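Local coordinates for protein phosphatidylserine synthase (PDB 3HSI) that belongs to the phospholipase D superfamily and is a two-domain enzyme of phospholipid metabolism, at residues Q350-L355 with T419-H424. Sequence-based numbering, arbitrary orientation.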
ATOM      1  N   GLN C 350     -30.985  15.589 -11.734  1.00 21.65           N
ATOM      2  CA  GLN C 350     -29.698  16.259 -11.692  1.00 21.66           C
ATOM      3  C   GLN C 350     -28.562  15.229 -11.743  1.00 20.94           C
ATOM      4  O   GLN C 350     -27.520  15.473 -12.348  1.00 20.36           O
ATOM      5  CB  GLN C 350     -29.579  17.153 -10.446  1.00 21.47           C
ATOM      6  CG  GLN C 350     -28.379  18.116 -10.530  1.00 23.32           C
ATOM      7  CD  GLN C 350     -28.072  18.788  -9.209  1.00 25.83           C
ATOM      8  OE1 GLN C 350     -28.915  18.823  -8.303  1.00 26.42           O
ATOM      9  NE2 GLN C 350     -26.847  19.296  -9.075  1.00 25.56           N
ATOM     10  N   LEU C 351     -28.762  14.104 -11.058  1.00 21.27           N
ATOM     11  CA  LEU C 351     -27.839  12.973 -11.118  1.00 21.22           C
ATOM     12  C   LEU C 351     -28.521  11.853 -11.861  1.00 21.33           C
ATOM     13  O   LEU C 351     -29.647  11.473 -11.537  1.00 22.18           O
ATOM     14  CB  LEU C 351     -27.452  12.503  -9.709  1.00 20.73           C
ATOM     15  CG  LEU C 351     -26.712  11.172  -9.500  1.00 18.26           C
ATOM     16  CD1 LEU C 351     -25.316  11.174 -10.145  1.00 17.61           C
ATOM     17  CD2 LEU C 351     -26.524  10.903  -8.006  1.00 17.28           C
ATOM     18  N   VAL C 352     -27.839  11.350 -12.874  1.00 21.22           N
ATOM     19  CA  VAL C 352     -28.312  10.237 -13.671  1.00 20.82           C
ATOM     20  C   VAL C 352     -27.384   9.051 -13.404  1.00 21.89           C
ATOM     21  O   VAL C 352     -26.166   9.154 -13.548  1.00 22.36           O
ATOM     22  CB  VAL C 352     -28.346  10.592 -15.187  1.00 21.04           C
ATOM     23  CG1 VAL C 352     -28.607   9.333 -16.054  1.00 17.45           C
ATOM     24  CG2 VAL C 352     -29.470  11.630 -15.454  1.00 21.11           C
ATOM     25  N   VAL C 353     -27.958   7.938 -12.983  1.00 22.15           N
ATOM     26  CA  VAL C 353     -27.167   6.759 -12.722  1.00 22.95           C
ATOM     27  C   VAL C 353     -27.679   5.741 -13.702  1.00 22.62           C
ATOM     28  O   VAL C 353     -28.873   5.473 -13.732  1.00 22.51           O
ATOM     29  CB  VAL C 353     -27.316   6.274 -11.256  1.00 22.81           C
ATOM     30  CG1 VAL C 353     -26.677   4.873 -11.064  1.00 24.53           C
ATOM     31  CG2 VAL C 353     -26.668   7.271 -10.310  1.00 24.18           C
ATOM     32  N   ARG C 354     -26.792   5.199 -14.519  1.00 22.61           N
ATOM     33  CA  ARG C 354     -27.203   4.215 -15.497  1.00 23.60           C
ATOM     34  C   ARG C 354     -26.529   2.900 -15.234  1.00 23.22           C
ATOM     35  O   ARG C 354     -25.333   2.871 -14.944  1.00 24.01           O
ATOM     36  CB  ARG C 354     -26.796   4.654 -16.893  1.00 24.05           C
ATOM     37  CG  ARG C 354     -27.789   5.515 -17.549  1.00 26.94           C
ATOM     38  CD  ARG C 354     -27.097   6.097 -18.726  1.00 29.47           C
ATOM     39  NE  ARG C 354     -27.903   7.128 -19.341  1.00 32.77           N
ATOM     40  CZ  ARG C 354     -28.905   6.905 -20.175  1.00 32.68           C
ATOM     41  NH1 ARG C 354     -29.275   5.664 -20.509  1.00 32.16           N
ATOM     42  NH2 ARG C 354     -29.536   7.944 -20.679  1.00 33.03           N
ATOM     43  N   LEU C 355     -27.291   1.822 -15.333  1.00 22.81           N
ATOM     44  CA  LEU C 355     -26.740   0.495 -15.151  1.00 23.12           C
ATOM     45  C   LEU C 355     -26.721  -0.254 -16.484  1.00 22.18           C
ATOM     46  O   LEU C 355     -27.773  -0.400 -17.140  1.00 20.91           O
ATOM     47  CB  LEU C 355     -27.561  -0.295 -14.145  1.00 23.85           C
ATOM     48  CG  LEU C 355     -27.532   0.141 -12.668  1.00 26.92           C
ATOM     49  CD1 LEU C 355     -28.425  -0.798 -11.892  1.00 29.30           C
ATOM     50  CD2 LEU C 355     -26.138   0.091 -12.095  1.00 28.19           C
ATOM     51  N   THR C 419     -28.192   0.151 -21.301  1.00 22.22           N
ATOM     52  CA  THR C 419     -28.336   0.713 -19.949  1.00 21.76           C
ATOM     53  C   THR C 419     -29.772   1.031 -19.581  1.00 23.18           C
ATOM     54  O   THR C 419     -30.610   1.245 -20.438  1.00 22.71           O
ATOM     55  CB  THR C 419     -27.594   2.060 -19.757  1.00 21.63           C
ATOM     56  OG1 THR C 419     -28.225   3.058 -20.579  1.00 18.49           O
ATOM     57  CG2 THR C 419     -26.099   1.928 -20.069  1.00 19.45           C
ATOM     58  N   LYS C 420     -30.038   1.108 -18.283  1.00 23.83           N
ATOM     59  CA  LYS C 420     -31.291   1.659 -17.816  1.00 24.56           C
ATOM     60  C   LYS C 420     -30.982   2.721 -16.784  1.00 23.95           C
ATOM     61  O   LYS C 420     -30.032   2.583 -15.995  1.00 24.08           O
ATOM     62  CB  LYS C 420     -32.154   0.565 -17.182  1.00 25.37           C
ATOM     63  CG  LYS C 420     -32.386  -0.636 -18.084  1.00 28.72           C
ATOM     64  CD  LYS C 420     -33.334  -1.623 -17.419  1.00 34.20           C
ATOM     65  CE  LYS C 420     -33.298  -2.951 -18.150  1.00 36.63           C
ATOM     66  NZ  LYS C 420     -34.635  -3.568 -18.108  1.00 37.92           N
ATOM     67  N   VAL C 421     -31.799   3.758 -16.775  1.00 23.09           N
ATOM     68  CA  VAL C 421     -31.656   4.829 -15.839  1.00 24.33           C
ATOM     69  C   VAL C 421     -32.284   4.339 -14.527  1.00 25.03           C
ATOM     70  O   VAL C 421     -33.439   3.916 -14.478  1.00 25.73           O
ATOM     71  CB  VAL C 421     -32.346   6.132 -16.373  1.00 24.70           C
ATOM     72  CG1 VAL C 421     -32.483   7.214 -15.276  1.00 25.19           C
ATOM     73  CG2 VAL C 421     -31.578   6.690 -17.547  1.00 23.94           C
ATOM     74  N   LEU C 422     -31.513   4.363 -13.467  1.00 25.04           N
ATOM     75  CA  LEU C 422     -32.054   4.006 -12.166  1.00 25.92           C
ATOM     76  C   LEU C 422     -32.991   5.124 -11.707  1.00 25.93           C
ATOM     77  O   LEU C 422     -32.588   6.283 -11.656  1.00 26.50           O
ATOM     78  CB  LEU C 422     -30.908   3.814 -11.189  1.00 25.97           C
ATOM     79  CG  LEU C 422     -31.260   2.919 -10.002  1.00 29.73           C
ATOM     80  CD1 LEU C 422     -31.449   1.443 -10.465  1.00 30.38           C
ATOM     81  CD2 LEU C 422     -30.186   3.044  -8.933  1.00 28.03           C
ATOM     82  N   LYS C 423     -34.241   4.801 -11.411  1.00 25.33           N
ATOM     83  CA  LYS C 423     -35.167   5.825 -10.956  1.00 25.89           C
ATOM     84  C   LYS C 423     -35.138   6.083  -9.452  1.00 25.91           C
ATOM     85  O   LYS C 423     -35.536   7.153  -8.999  1.00 26.65           O
ATOM     86  CB  LYS C 423     -36.609   5.511 -11.420  1.00 26.10           C
ATOM     87  N   HIS C 424     -34.694   5.127  -8.661  1.00 25.80           N
ATOM     88  CA  HIS C 424     -34.733   5.330  -7.201  1.00 26.10           C
ATOM     89  C   HIS C 424     -33.792   4.310  -6.605  1.00 25.85           C
ATOM     90  O   HIS C 424     -33.703   3.207  -7.130  1.00 25.17           O
ATOM     91  CB  HIS C 424     -36.165   5.122  -6.668  1.00 26.60           C
ATOM     92  CG  HIS C 424     -36.355   5.552  -5.244  1.00 27.91           C
ATOM     93  ND1 HIS C 424     -36.477   4.655  -4.207  1.00 28.79           N
ATOM     94  CD2 HIS C 424     -36.439   6.783  -4.684  1.00 30.17           C
ATOM     95  CE1 HIS C 424     -36.636   5.311  -3.069  1.00 29.21           C
ATOM     96  NE2 HIS C 424     -36.602   6.605  -3.328  1.00 31.08           N
TER
HETATM   97  O   HOH W   1     -30.665   8.113 -12.072  1.00 19.03           O
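Arg354 and Leu355 pair with Val421 and Lys420, adding the short strand 419-421 antiparallel to the margin of a mixed sheet in the PLD-like domain; on its other side strand 351-356 runs parallel to 300-306. The hydrogen-bonded pair is Leu355 with Lys420: Leu355 N reaches Lys420 O at 2.9 Å, and Lys420 N returns to Leu355 O at 3.0 Å. Arg354 and Val421 form the neighbouring non-hydrogen-bonded pair, and then Leu422 N meets Val353 O at 2.9 Å, with an N-H...O angle of 169°. Past this bond the chains part, and a water bridges them, accepting from Val353 N and donating to Leu422 O.

The well-covered part is the apolar contact of Leu355 with the buried Leu422. Leu355 CD1 touches Leu422 CD1 at 4.0 Å, and helix 327-341 covers both leucines through Leu335 and Cys339, with Leu428 also packing against them; exposed Lys420 is the solvent side of the Leu355 face. The face of Arg354 and Val421 is more open to solvent. There Val421 CG2 sits over the centre of the Arg354 guanidinium, 3.7 Å above its plane. The arginine chain is extended as far as NE and then turned at chi4, -81°, which brings Arg354 NH1 to Thr419 OG1 at 2.8 Å, close to the guanidinium plane. Thr419 OG1 also bonds Arg416 O, and Arg354 NE makes a salt bridge to Glu302 on strand 300-306. With one methyl over a face and polar partners at two nitrogens, the guanidinium is probably restrained in its rotation and its charge partly balanced, linking three strands adjacent in the sheet.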